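Local structure of PAN2-PAN3 deadenylation complex catalytic subunit pan2 (4CZW) at residues P37-E42 with D90-G95; L109-N114 with H497-I502; L269-T274 with K280-P285; T570-M575 with Q580-L585. The protein is the catalytic subunit of the PAN2-PAN3 deadenylation complex, probably shortening mRNA poly(A) tails with its exonuclease domain and using its hydrolase-like domain as a scaffold. All blocks are in the same frame, centred on the assembly; numbering follows the deposited sequence.

Contact 1 (P37-E42 with D90-G95); sequences PYPGLE and DMLQKG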
loop_
_atom_site.group_PDB
_atom_site.type_symbol
_atom_site.label_atom_id
_atom_site.label_comp_id
_atom_site.label_asym_id
_atom_site.label_seq_id
_atom_site.Cartn_x
_atom_site.Cartn_y
_atom_site.Cartn_z
ATOM N N PRO A 37 5.473 -15.675 6.344
ATOM C CA PRO A 37 4.227 -15.432 5.604
ATOM C C PRO A 37 3.919 -13.946 5.414
ATOM O O PRO A 37 2.843 -13.602 4.924
ATOM C CB PRO A 37 3.164 -16.094 6.486
ATOM C CG PRO A 37 3.745 -16.061 7.858
ATOM C CD PRO A 37 5.216 -16.287 7.659
ATOM N N TYR A 38 4.853 -13.082 5.800
ATOM C CA TYR A 38 4.674 -11.642 5.660
ATOM C C TYR A 38 5.621 -11.086 4.602
ATOM O O TYR A 38 6.816 -10.925 4.855
ATOM C CB TYR A 38 4.897 -10.943 7.001
ATOM C CG TYR A 38 4.119 -11.564 8.138
ATOM C CD1 TYR A 38 2.765 -11.304 8.302
ATOM C CD2 TYR A 38 4.739 -12.413 9.046
ATOM C CE1 TYR A 38 2.050 -11.871 9.339
ATOM C CE2 TYR A 38 4.032 -12.985 10.086
ATOM C CZ TYR A 38 2.688 -12.711 10.228
ATOM O OH TYR A 38 1.979 -13.278 11.262
ATOM N N PRO A 39 5.084 -10.790 3.410
ATOM C CA PRO A 39 5.881 -10.328 2.270
ATOM C C PRO A 39 6.485 -8.946 2.486
ATOM O O PRO A 39 5.913 -8.124 3.202
ATOM C CB PRO A 39 4.865 -10.301 1.124
ATOM C CG PRO A 39 3.553 -10.102 1.797
ATOM C CD PRO A 39 3.648 -10.860 3.088
ATOM N N GLY A 40 7.637 -8.703 1.870
ATOM C CA GLY A 40 8.273 -7.400 1.923
ATOM C C GLY A 40 8.058 -6.645 0.626
ATOM O O GLY A 40 7.385 -7.139 -0.279
ATOM N N LEU A 41 8.629 -5.450 0.531
ATOM C CA LEU A 41 8.473 -4.627 -0.663
ATOM C C LEU A 41 9.810 -4.396 -1.361
ATOM O O LEU A 41 10.816 -4.108 -0.716
ATOM C CB LEU A 41 7.824 -3.287 -0.307
ATOM C CG LEU A 41 6.378 -3.359 0.189
ATOM C CD1 LEU A 41 5.908 -2.003 0.689
ATOM C CD2 LEU A 41 5.460 -3.869 -0.913
ATOM N N GLU A 42 9.808 -4.523 -2.683
ATOM C CA GLU A 42 11.022 -4.368 -3.479
ATOM C C GLU A 42 11.457 -2.903 -3.535
ATOM O O GLU A 42 10.621 -2.001 -3.500
ATOM C CB GLU A 42 10.802 -4.928 -4.886
ATOM C CG GLU A 42 10.370 -6.387 -4.888
ATOM C CD GLU A 42 9.961 -6.886 -6.260
ATOM O OE1 GLU A 42 10.133 -6.137 -7.244
ATOM O OE2 GLU A 42 9.465 -8.029 -6.352
ATOM N N ASP A 90 -3.972 -4.804 -0.052
ATOM C CA ASP A 90 -4.588 -6.035 -0.529
ATOM C C ASP A 90 -3.524 -7.026 -0.984
ATOM O O ASP A 90 -3.644 -8.228 -0.756
ATOM C CB ASP A 90 -5.561 -5.737 -1.671
ATOM C CG ASP A 90 -6.517 -6.880 -1.935
ATOM O OD1 ASP A 90 -6.785 -7.659 -0.995
ATOM O OD2 ASP A 90 -7.005 -6.995 -3.079
HETATM N N MSE A 91 -2.476 -6.514 -1.622
HETATM C CA MSE A 91 -1.383 -7.359 -2.088
HETATM C C MSE A 91 -0.597 -7.945 -0.920
HETATM O O MSE A 91 -0.139 -9.084 -0.982
HETATM C CB MSE A 91 -0.445 -6.571 -3.005
HETATM C CG MSE A 91 -1.058 -6.194 -4.341
HETATM SE SE MSE A 91 0.243 -5.437 -5.580
HETATM C CE MSE A 91 0.781 -3.865 -4.563
ATOM N N LEU A 92 -0.447 -7.161 0.142
ATOM C CA LEU A 92 0.315 -7.593 1.308
ATOM C C LEU A 92 -0.433 -8.639 2.128
ATOM O O LEU A 92 0.173 -9.379 2.902
ATOM C CB LEU A 92 0.667 -6.392 2.188
ATOM C CG LEU A 92 1.626 -5.373 1.572
ATOM C CD1 LEU A 92 1.886 -4.222 2.532
ATOM C CD2 LEU A 92 2.930 -6.043 1.170
ATOM N N GLN A 93 -1.750 -8.702 1.958
ATOM C CA GLN A 93 -2.559 -9.671 2.691
ATOM C C GLN A 93 -2.927 -10.866 1.813
ATOM O O GLN A 93 -3.254 -11.938 2.321
ATOM C CB GLN A 93 -3.824 -9.010 3.247
ATOM C CG GLN A 93 -4.812 -8.543 2.194
ATOM C CD GLN A 93 -6.029 -7.869 2.797
ATOM O OE1 GLN A 93 -6.091 -7.635 4.004
ATOM N NE2 GLN A 93 -7.009 -7.554 1.956
ATOM N N LYS A 94 -2.870 -10.680 0.496
ATOM C CA LYS A 94 -3.117 -11.771 -0.441
ATOM C C LYS A 94 -1.826 -12.488 -0.814
ATOM O O LYS A 94 -1.821 -13.699 -1.030
ATOM C CB LYS A 94 -3.794 -11.263 -1.717
ATOM C CG LYS A 94 -5.254 -10.880 -1.572
ATOM C CD LYS A 94 -5.917 -10.811 -2.941
ATOM C CE LYS A 94 -7.301 -10.196 -2.864
ATOM N NZ LYS A 94 -8.132 -10.819 -1.799
ATOM N N GLY A 95 -0.740 -11.721 -0.894
ATOM C CA GLY A 95 0.544 -12.214 -1.362
ATOM C C GLY A 95 1.019 -13.511 -0.741
ATOM O O GLY A 95 1.213 -13.604 0.472
#

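Contact 2 (L109-N114 with H497-I502); sequences LNHTSN and HIKETI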
loop_
_atom_site.group_PDB
_atom_site.type_symbol
_atom_site.label_atom_id
_atom_site.label_comp_id
_atom_site.label_asym_id
_atom_site.label_seq_id
_atom_site.Cartn_x
_atom_site.Cartn_y
_atom_site.Cartn_z
ATOM N N LEU A 109 1.639 8.721 -6.937
ATOM C CA LEU A 109 2.096 9.760 -6.020
ATOM C C LEU A 109 2.776 10.885 -6.789
ATOM O O LEU A 109 2.619 12.062 -6.467
ATOM C CB LEU A 109 3.057 9.177 -4.983
ATOM C CG LEU A 109 3.715 10.169 -4.018
ATOM C CD1 LEU A 109 2.708 10.695 -3.009
ATOM C CD2 LEU A 109 4.906 9.534 -3.315
ATOM N N ASN A 110 3.528 10.504 -7.816
ATOM C CA ASN A 110 4.253 11.453 -8.649
ATOM C C ASN A 110 3.314 12.361 -9.442
ATOM O O ASN A 110 3.718 13.424 -9.912
ATOM C CB ASN A 110 5.186 10.701 -9.602
ATOM C CG ASN A 110 6.153 11.619 -10.322
ATOM O OD1 ASN A 110 6.542 12.663 -9.800
ATOM N ND2 ASN A 110 6.545 11.232 -11.530
ATOM N N HIS A 111 2.062 11.938 -9.582
ATOM C CA HIS A 111 1.074 12.703 -10.334
ATOM C C HIS A 111 0.060 13.381 -9.415
ATOM O O HIS A 111 -0.808 14.120 -9.877
ATOM C CB HIS A 111 0.347 11.802 -11.334
ATOM C CG HIS A 111 1.244 11.200 -12.371
ATOM N ND1 HIS A 111 1.900 11.957 -13.317
ATOM C CD2 HIS A 111 1.587 9.913 -12.615
ATOM C CE1 HIS A 111 2.614 11.164 -14.095
ATOM N NE2 HIS A 111 2.442 9.918 -13.691
ATOM N N THR A 112 0.173 13.126 -8.115
ATOM C CA THR A 112 -0.739 13.711 -7.137
ATOM C C THR A 112 -0.477 15.208 -6.984
ATOM O O THR A 112 0.661 15.660 -7.102
ATOM C CB THR A 112 -0.609 13.017 -5.762
ATOM O OG1 THR A 112 -0.656 11.595 -5.937
ATOM C CG2 THR A 112 -1.733 13.443 -4.826
ATOM N N SER A 113 -1.536 15.973 -6.734
ATOM C CA SER A 113 -1.416 17.416 -6.558
ATOM C C SER A 113 -0.562 17.764 -5.342
ATOM O O SER A 113 -0.599 17.068 -4.327
ATOM C CB SER A 113 -2.800 18.054 -6.425
ATOM O OG SER A 113 -3.495 17.540 -5.302
ATOM N N ASN A 114 0.217 18.837 -5.472
ATOM C CA ASN A 114 1.073 19.352 -4.403
ATOM C C ASN A 114 2.164 18.380 -3.952
ATOM O O ASN A 114 2.814 18.604 -2.932
ATOM C CB ASN A 114 0.225 19.759 -3.192
ATOM C CG ASN A 114 -0.864 20.750 -3.550
ATOM O OD1 ASN A 114 -0.667 21.630 -4.388
ATOM N ND2 ASN A 114 -2.022 20.609 -2.917
ATOM N N HIS A 497 -3.876 5.081 -21.234
ATOM C CA HIS A 497 -3.359 6.431 -21.398
ATOM C C HIS A 497 -2.222 6.641 -20.407
ATOM O O HIS A 497 -2.443 7.048 -19.266
ATOM C CB HIS A 497 -4.458 7.475 -21.190
ATOM C CG HIS A 497 -4.008 8.884 -21.418
ATOM N ND1 HIS A 497 -2.772 9.197 -21.943
ATOM C CD2 HIS A 497 -4.629 10.067 -21.192
ATOM C CE1 HIS A 497 -2.650 10.509 -22.028
ATOM N NE2 HIS A 497 -3.764 11.061 -21.579
ATOM N N ILE A 498 -1.005 6.354 -20.852
ATOM C CA ILE A 498 0.165 6.419 -19.987
ATOM C C ILE A 498 0.684 7.846 -19.848
ATOM O O ILE A 498 1.014 8.500 -20.838
ATOM C CB ILE A 498 1.287 5.510 -20.517
ATOM C CG1 ILE A 498 0.780 4.070 -20.616
ATOM C CG2 ILE A 498 2.513 5.596 -19.622
ATOM C CD1 ILE A 498 1.747 3.124 -21.272
ATOM N N LYS A 499 0.750 8.321 -18.609
ATOM C CA LYS A 499 1.186 9.683 -18.324
ATOM C C LYS A 499 2.697 9.759 -18.117
ATOM O O LYS A 499 3.207 10.732 -17.561
ATOM C CB LYS A 499 0.456 10.225 -17.094
ATOM C CG LYS A 499 -1.048 10.365 -17.281
ATOM C CD LYS A 499 -1.821 9.602 -16.216
ATOM C CE LYS A 499 -1.533 10.141 -14.824
ATOM N NZ LYS A 499 -2.320 9.427 -13.780
ATOM N N GLU A 500 3.404 8.729 -18.568
ATOM C CA GLU A 500 4.858 8.696 -18.478
ATOM C C GLU A 500 5.479 8.916 -19.854
ATOM O O GLU A 500 4.770 9.004 -20.856
ATOM C CB GLU A 500 5.332 7.365 -17.891
ATOM C CG GLU A 500 4.603 6.944 -16.625
ATOM C CD GLU A 500 4.900 7.851 -15.448
ATOM O OE1 GLU A 500 6.061 8.290 -15.312
ATOM O OE2 GLU A 500 3.971 8.128 -14.661
ATOM N N THR A 501 6.804 9.006 -19.900
ATOM C CA THR A 501 7.512 9.145 -21.167
ATOM C C THR A 501 7.892 7.774 -21.716
ATOM O O THR A 501 8.690 7.053 -21.118
ATOM C CB THR A 501 8.777 10.008 -21.022
ATOM O OG1 THR A 501 8.407 11.346 -20.668
ATOM C CG2 THR A 501 9.555 10.035 -22.329
ATOM N N ILE A 502 7.311 7.420 -22.859
ATOM C CA ILE A 502 7.551 6.117 -23.469
ATOM C C ILE A 502 8.794 6.129 -24.354
ATOM O O ILE A 502 8.844 6.833 -25.362
ATOM C CB ILE A 502 6.342 5.658 -24.307
ATOM C CG1 ILE A 502 5.077 5.632 -23.445
ATOM C CG2 ILE A 502 6.606 4.290 -24.915
ATOM C CD1 ILE A 502 3.837 5.194 -24.192
#

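Contact 3 (L269-T274 with K280-P285); sequences LCTEIT and KLWSTP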
loop_
_atom_site.group_PDB
_atom_site.type_symbol
_atom_site.label_atom_id
_atom_site.label_comp_id
_atom_site.label_asym_id
_atom_site.label_seq_id
_atom_site.Cartn_x
_atom_site.Cartn_y
_atom_site.Cartn_z
ATOM N N LEU A 269 3.222 9.675 14.835
ATOM C CA LEU A 269 4.138 10.578 15.526
ATOM C C LEU A 269 5.486 10.711 14.821
ATOM O O LEU A 269 6.128 9.714 14.493
ATOM C CB LEU A 269 4.360 10.102 16.962
ATOM C CG LEU A 269 3.123 9.990 17.855
ATOM C CD1 LEU A 269 3.488 9.385 19.202
ATOM C CD2 LEU A 269 2.466 11.350 18.033
ATOM N N CYS A 270 5.909 11.952 14.598
ATOM C CA CYS A 270 7.241 12.226 14.070
ATOM C C CYS A 270 8.202 12.526 15.214
ATOM O O CYS A 270 7.935 13.390 16.049
ATOM C CB CYS A 270 7.207 13.394 13.082
ATOM S SG CYS A 270 6.379 13.023 11.519
ATOM N N THR A 271 9.319 11.808 15.248
ATOM C CA THR A 271 10.261 11.903 16.359
ATOM C C THR A 271 11.011 13.232 16.389
ATOM O O THR A 271 11.336 13.738 17.464
ATOM C CB THR A 271 11.289 10.758 16.314
ATOM O OG1 THR A 271 11.962 10.767 15.050
ATOM C CG2 THR A 271 10.598 9.416 16.506
ATOM N N GLU A 272 11.283 13.782 15.208
ATOM C CA GLU A 272 11.991 15.057 15.072
ATOM C C GLU A 272 13.344 15.050 15.781
ATOM O O GLU A 272 13.698 16.006 16.470
ATOM C CB GLU A 272 11.130 16.208 15.602
ATOM C CG GLU A 272 9.783 16.345 14.912
ATOM C CD GLU A 272 9.915 16.593 13.422
ATOM O OE1 GLU A 272 10.041 17.769 13.023
ATOM O OE2 GLU A 272 9.890 15.611 12.650
ATOM N N ILE A 273 14.093 13.967 15.609
ATOM C CA ILE A 273 15.427 13.853 16.188
ATOM C C ILE A 273 16.430 14.690 15.398
ATOM O O ILE A 273 16.672 14.430 14.221
ATOM C CB ILE A 273 15.903 12.390 16.222
ATOM C CG1 ILE A 273 14.933 11.535 17.040
ATOM C CG2 ILE A 273 17.310 12.301 16.787
ATOM C CD1 ILE A 273 15.260 10.057 17.026
ATOM N N THR A 274 17.011 15.693 16.050
ATOM C CA THR A 274 17.905 16.623 15.366
ATOM C C THR A 274 19.289 16.706 16.005
ATOM O O THR A 274 20.293 16.840 15.305
ATOM C CB THR A 274 17.304 18.042 15.320
ATOM O OG1 THR A 274 16.987 18.472 16.650
ATOM C CG2 THR A 274 16.041 18.060 14.474
ATOM N N LYS A 280 20.947 10.283 22.261
ATOM C CA LYS A 280 21.319 9.703 23.546
ATOM C C LYS A 280 20.072 9.334 24.340
ATOM O O LYS A 280 20.034 8.307 25.018
ATOM C CB LYS A 280 22.188 10.672 24.350
ATOM C CG LYS A 280 23.531 10.991 23.713
ATOM C CD LYS A 280 24.385 11.838 24.643
ATOM C CE LYS A 280 25.728 12.172 24.017
ATOM N NZ LYS A 280 26.583 12.962 24.946
ATOM N N LEU A 281 19.052 10.182 24.246
ATOM C CA LEU A 281 17.792 9.954 24.941
ATOM C C LEU A 281 17.069 8.724 24.398
ATOM O O LEU A 281 16.596 7.882 25.160
ATOM C CB LEU A 281 16.891 11.186 24.826
ATOM C CG LEU A 281 15.564 11.139 25.587
ATOM C CD1 LEU A 281 15.809 11.105 27.087
ATOM C CD2 LEU A 281 14.679 12.318 25.210
ATOM N N TRP A 282 16.990 8.628 23.074
ATOM C CA TRP A 282 16.294 7.522 22.423
ATOM C C TRP A 282 17.040 6.200 22.554
ATOM O O TRP A 282 16.446 5.129 22.425
ATOM C CB TRP A 282 16.067 7.837 20.944
ATOM C CG TRP A 282 14.765 8.516 20.666
ATOM C CD1 TRP A 282 14.563 9.848 20.452
ATOM C CD2 TRP A 282 13.480 7.894 20.573
ATOM N NE1 TRP A 282 13.229 10.094 20.229
ATOM C CE2 TRP A 282 12.543 8.910 20.299
ATOM C CE3 TRP A 282 13.029 6.576 20.696
ATOM C CZ2 TRP A 282 11.183 8.649 20.143
ATOM C CZ3 TRP A 282 11.680 6.320 20.541
ATOM C CH2 TRP A 282 10.773 7.350 20.268
ATOM N N SER A 283 18.342 6.274 22.809
ATOM C CA SER A 283 19.162 5.074 22.931
ATOM C C SER A 283 18.969 4.396 24.283
ATOM O O SER A 283 19.456 3.288 24.504
ATOM C CB SER A 283 20.638 5.410 22.722
ATOM O OG SER A 283 21.129 6.234 23.765
ATOM N N THR A 284 18.263 5.072 25.184
ATOM C CA THR A 284 17.962 4.521 26.500
ATOM C C THR A 284 17.116 3.259 26.366
ATOM O O THR A 284 16.050 3.286 25.752
ATOM C CB THR A 284 17.220 5.543 27.383
ATOM O OG1 THR A 284 18.002 6.738 27.494
ATOM C CG2 THR A 284 16.970 4.972 28.771
ATOM N N PRO A 285 17.597 2.143 26.935
ATOM C CA PRO A 285 16.897 0.857 26.847
ATOM C C PRO A 285 15.514 0.890 27.494
ATOM O O PRO A 285 15.386 1.248 28.664
ATOM C CB PRO A 285 17.828 -0.103 27.598
ATOM C CG PRO A 285 18.660 0.773 28.476
ATOM C CD PRO A 285 18.850 2.038 27.702
#

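Contact 4 (T570-M575 with Q580-L585); sequences TSIIFM and QRKISL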
loop_
_atom_site.group_PDB
_atom_site.type_symbol
_atom_site.label_atom_id
_atom_site.label_comp_id
_atom_site.label_asym_id
_atom_site.label_seq_id
_atom_site.Cartn_x
_atom_site.Cartn_y
_atom_site.Cartn_z
ATOM N N THR A 570 -1.067 -21.995 -18.420
ATOM C CA THR A 570 -0.766 -23.046 -19.386
ATOM C C THR A 570 0.731 -23.328 -19.485
ATOM O O THR A 570 1.136 -24.418 -19.887
ATOM C CB THR A 570 -1.302 -22.690 -20.786
ATOM O OG1 THR A 570 -0.769 -21.426 -21.199
ATOM C CG2 THR A 570 -2.820 -22.612 -20.771
ATOM N N SER A 571 1.551 -22.346 -19.120
ATOM C CA SER A 571 2.999 -22.522 -19.146
ATOM C C SER A 571 3.437 -23.455 -18.025
ATOM O O SER A 571 4.461 -24.127 -18.126
ATOM C CB SER A 571 3.718 -21.177 -19.019
ATOM O OG SER A 571 3.588 -20.651 -17.710
ATOM N N ILE A 572 2.647 -23.484 -16.957
ATOM C CA ILE A 572 2.910 -24.349 -15.814
ATOM C C ILE A 572 2.314 -25.734 -16.046
ATOM O O ILE A 572 2.916 -26.751 -15.697
ATOM C CB ILE A 572 2.331 -23.750 -14.516
ATOM C CG1 ILE A 572 2.959 -22.383 -14.234
ATOM C CG2 ILE A 572 2.541 -24.691 -13.338
ATOM C CD1 ILE A 572 2.419 -21.709 -12.991
ATOM N N ILE A 573 1.128 -25.758 -16.647
ATOM C CA ILE A 573 0.416 -26.999 -16.930
ATOM C C ILE A 573 1.230 -27.949 -17.806
ATOM O O ILE A 573 1.390 -29.125 -17.478
ATOM C CB ILE A 573 -0.934 -26.716 -17.617
ATOM C CG1 ILE A 573 -1.928 -26.124 -16.616
ATOM C CG2 ILE A 573 -1.501 -27.982 -18.223
ATOM C CD1 ILE A 573 -3.282 -25.809 -17.215
ATOM N N PHE A 574 1.752 -27.433 -18.915
ATOM C CA PHE A 574 2.492 -28.263 -19.859
ATOM C C PHE A 574 3.985 -28.308 -19.549
ATOM O O PHE A 574 4.819 -28.064 -20.420
ATOM C CB PHE A 574 2.264 -27.771 -21.289
ATOM C CG PHE A 574 0.874 -28.027 -21.798
ATOM C CD1 PHE A 574 0.516 -29.281 -22.265
ATOM C CD2 PHE A 574 -0.075 -27.018 -21.803
ATOM C CE1 PHE A 574 -0.762 -29.524 -22.730
ATOM C CE2 PHE A 574 -1.355 -27.255 -22.267
ATOM C CZ PHE A 574 -1.699 -28.509 -22.732
HETATM N N MSE A 575 4.309 -28.623 -18.301
HETATM C CA MSE A 575 5.689 -28.864 -17.902
HETATM C C MSE A 575 5.887 -30.326 -17.534
HETATM O O MSE A 575 5.037 -30.926 -16.878
HETATM C CB MSE A 575 6.083 -27.986 -16.712
HETATM C CG MSE A 575 6.276 -26.518 -17.027
HETATM SE SE MSE A 575 7.051 -25.568 -15.507
HETATM C CE MSE A 575 5.838 -26.184 -14.111
ATOM N N GLN A 580 11.454 -28.140 -15.125
ATOM C CA GLN A 580 11.142 -26.758 -14.746
ATOM C C GLN A 580 11.298 -25.780 -15.912
ATOM O O GLN A 580 11.329 -24.565 -15.712
ATOM C CB GLN A 580 12.016 -26.303 -13.571
ATOM C CG GLN A 580 11.744 -27.027 -12.266
ATOM C CD GLN A 580 12.638 -26.544 -11.141
ATOM O OE1 GLN A 580 13.630 -25.853 -11.375
ATOM N NE2 GLN A 580 12.289 -26.902 -9.911
ATOM N N ARG A 581 11.394 -26.312 -17.127
ATOM C CA ARG A 581 11.468 -25.487 -18.326
ATOM C C ARG A 581 10.082 -25.335 -18.937
ATOM O O ARG A 581 9.341 -26.309 -19.065
ATOM C CB ARG A 581 12.439 -26.091 -19.344
ATOM C CG ARG A 581 13.897 -26.063 -18.908
ATOM C CD ARG A 581 14.806 -26.670 -19.969
ATOM N NE ARG A 581 16.211 -26.642 -19.571
ATOM C CZ ARG A 581 17.203 -27.157 -20.291
ATOM N NH1 ARG A 581 16.948 -27.743 -21.452
ATOM N NH2 ARG A 581 18.452 -27.085 -19.850
ATOM N N LYS A 582 9.734 -24.108 -19.313
ATOM C CA LYS A 582 8.397 -23.819 -19.816
ATOM C C LYS A 582 8.361 -23.728 -21.338
ATOM O O LYS A 582 9.250 -23.146 -21.961
ATOM C CB LYS A 582 7.872 -22.521 -19.200
ATOM C CG LYS A 582 7.798 -22.556 -17.682
ATOM C CD LYS A 582 7.362 -21.219 -17.112
ATOM C CE LYS A 582 7.283 -21.271 -15.595
ATOM N NZ LYS A 582 6.280 -22.268 -15.128
ATOM N N ILE A 583 7.322 -24.310 -21.928
ATOM C CA ILE A 583 7.147 -24.305 -23.374
ATOM C C ILE A 583 6.523 -22.990 -23.834
ATOM O O ILE A 583 5.681 -22.418 -23.141
ATOM C CB ILE A 583 6.266 -25.486 -23.838
ATOM C CG1 ILE A 583 6.745 -26.794 -23.206
ATOM C CG2 ILE A 583 6.267 -25.602 -25.355
ATOM C CD1 ILE A 583 8.121 -27.228 -23.665
ATOM N N SER A 584 6.947 -22.512 -25.000
ATOM C CA SER A 584 6.410 -21.284 -25.576
ATOM C C SER A 584 4.931 -21.415 -25.927
ATOM O O SER A 584 4.438 -22.515 -26.181
ATOM C CB SER A 584 7.204 -20.894 -26.824
ATOM O OG SER A 584 6.577 -19.827 -27.514
ATOM N N LEU A 585 4.229 -20.286 -25.940
ATOM C CA LEU A 585 2.825 -20.254 -26.330
ATOM C C LEU A 585 2.672 -20.622 -27.802
ATOM O O LEU A 585 1.717 -21.294 -28.191
ATOM C CB LEU A 585 2.223 -18.871 -26.067
ATOM C CG LEU A 585 0.775 -18.655 -26.516
ATOM C CD1 LEU A 585 -0.193 -19.400 -25.608
ATOM C CD2 LEU A 585 0.434 -17.173 -26.577
#

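Contact 1 (P37-E42 with D90-G95)
P39 sets the CG corner of its ring against the end of helix 81-94, where CG lies 3.6 Å from L92 O and CD of the same ring comes nearly as close to that carbonyl. The side chain of L92 adds a second layer. With CG beside its backbone N (chi1 -66°) and an extended chi2, it offers its CD2 methyl to two partners, L41 CD2 at 3.9 Å and P39 CG at 4.2 Å. The two leucine side chains cross at about a right angle and meet through their CD2 methyls. Past the helix, G95 brings its backbone up to the proline ring.

What surrounds these groups lies one shell out. Strand 40-41 pairs in parallel with strand 99-100, and C100 of that strand touches P39, L41 and L92. Q55 of helix 51-58 packs on both leucines. Separately, D90 OD1 on the helix accepts a hydrogen bond from Q93 NE2 and forms a salt bridge with K94 NZ. All of this belongs to the ubiquitin-hydrolase-like domain, away from both zinc sites. With carbon meeting carbon and a carbonyl oxygen, the join of strand to helix depends on shape rather than on directional bonds.

Contact 2 (L109-N114 with H497-I502)
H111 meets E500 through the edge of its imidazole: NE2 donates to E500 OE2 at 2.5 Å with an N-H...O angle of 160°. The carboxylate oxygen lies close to the ring plane, whereas the histidine reaches it on the syn side and somewhat above the carboxylate plane, the two flat groups being turned 63° apart. The side chain of E500 sets out alongside the other segment and is brought round to the ring by its bend at chi2 (-67°).

K499 takes a face of the same imidazole. Bends at chi2 and chi3 curl its chain so that CE stands 3.9 Å from the centroid of the H111 ring, a CH-pi contact almost on the ring normal, while K499 CB approaches H111 CE1 at 3.8 Å. The contact joins two domains: H111 lies in a type I turn, L109 to T112, where the chain of the hydrolase-like domain passes from helix 103-109 into a loop, and the other loop connects two strands of the exonuclease. An alanine in place of H111 would probably leave the E500 carboxylate without its donor and K499 CE without the ring face it lies over. The carboxylate may favour a protonated imidazole, an effect K499 NZ, 4.8 Å from H111 NE2, would tend to oppose. That amine also forms a long, weak ion pair with D78.

Contact 3 (L269-T274 with K280-P285)
I273 and W282 make the main apolar contact. The CD1 methyl of I273 sits over the pyrrole part of the indole, 3.9 Å from the centroid of that five-membered ring and 28° off its normal, a CH-pi contact. Its nearest ring atom is W282 CD1, 3.5 Å from I273 CD1. The isoleucine reaches the ring because CG1 is anti to the carbonyl carbon (chi1 -59°) and the chain then runs on extended. T271 adds its methyl further along the indole, with CG2 3.8 Å from W282 CZ2.

Y210, outside both segments, serves two of the polar groups: its OH hydrogen-bonds to W282 NE1 and T271 O. T271 OG1 turns to P387 O and V388 O. Following the tryptophan, S283 OG donates to K280 O at 2.7 Å, and T284 uses both N and OG1 on L281 O. Replacing W282 by an alanine would probably open a gap beneath I273 CD1 and deprive the Y210 hydroxyl of one partner.

The indole thus bridges elements of the hydrolase-like domain: from helix 276-282 it reaches the loop that follows strand 266-270, touches M386 and P387 of the adjoining strand 385-394, and meets F227 of helix 227-235.

Contact 4 (T570-M575 with Q580-L585)
K582 packs against S571 and M575 in a local return of the chain, where the short helix 570-573 of the RNase H-like exonuclease domain meets the loop leading to helix 585-592. The contact is partly buried and made by van der Waals approach. F574, at the centre of an inverse gamma turn, takes the chain out of the helix. Its ring goes the other way, toward L588, L592 and Y618, while its carbonyl oxygen is hydrogen-bonded by Y635 OH and lies 3.6 Å from I583 CG1.

K582 gives the largest single share of the loop's side. Its methylenes pass along the helix, CG 3.7 Å from S571 O and CD 3.9 Å from S571 OG, the hydroxyl itself being bonded to D569 OD1. Extended as far as CE, the chain bends at chi4 (-62°), which carries NZ beside I572 CG1. S571 lies about 9 Å, side chain to side chain, from D554, a probable ligand of the catalytic metals. Farther along the loop, S584 takes the N-cap position of the next helix, its OG bonded to A586 N. M575, present as selenomethionine, crosses the lysine obliquely, with SE 3.8 Å from K582 CG.

In the fold
Contacts 1 and 3 are the buried pair, both inside the hydrolase-like domain. Contact 1 sets strand 40-41 and the proline before it on helix 81-94 through aliphatic groups; contact 3 sets the turn after strand 266-270 on an indole face from helix 276-282. Contact 4, partly buried, lies in the exonuclease domain and sets a short helix against a loop; its centre is about 53 Å from that of contact 3. Of the four, contact 2 is the one whose two segments belong to different domains. It lies at the surface, and its segments alone are linked by a hydrogen bond. Contacts 3 and 4 close short loops, whereas contact 2 spans nearly four hundred residues, a range that includes contact 3.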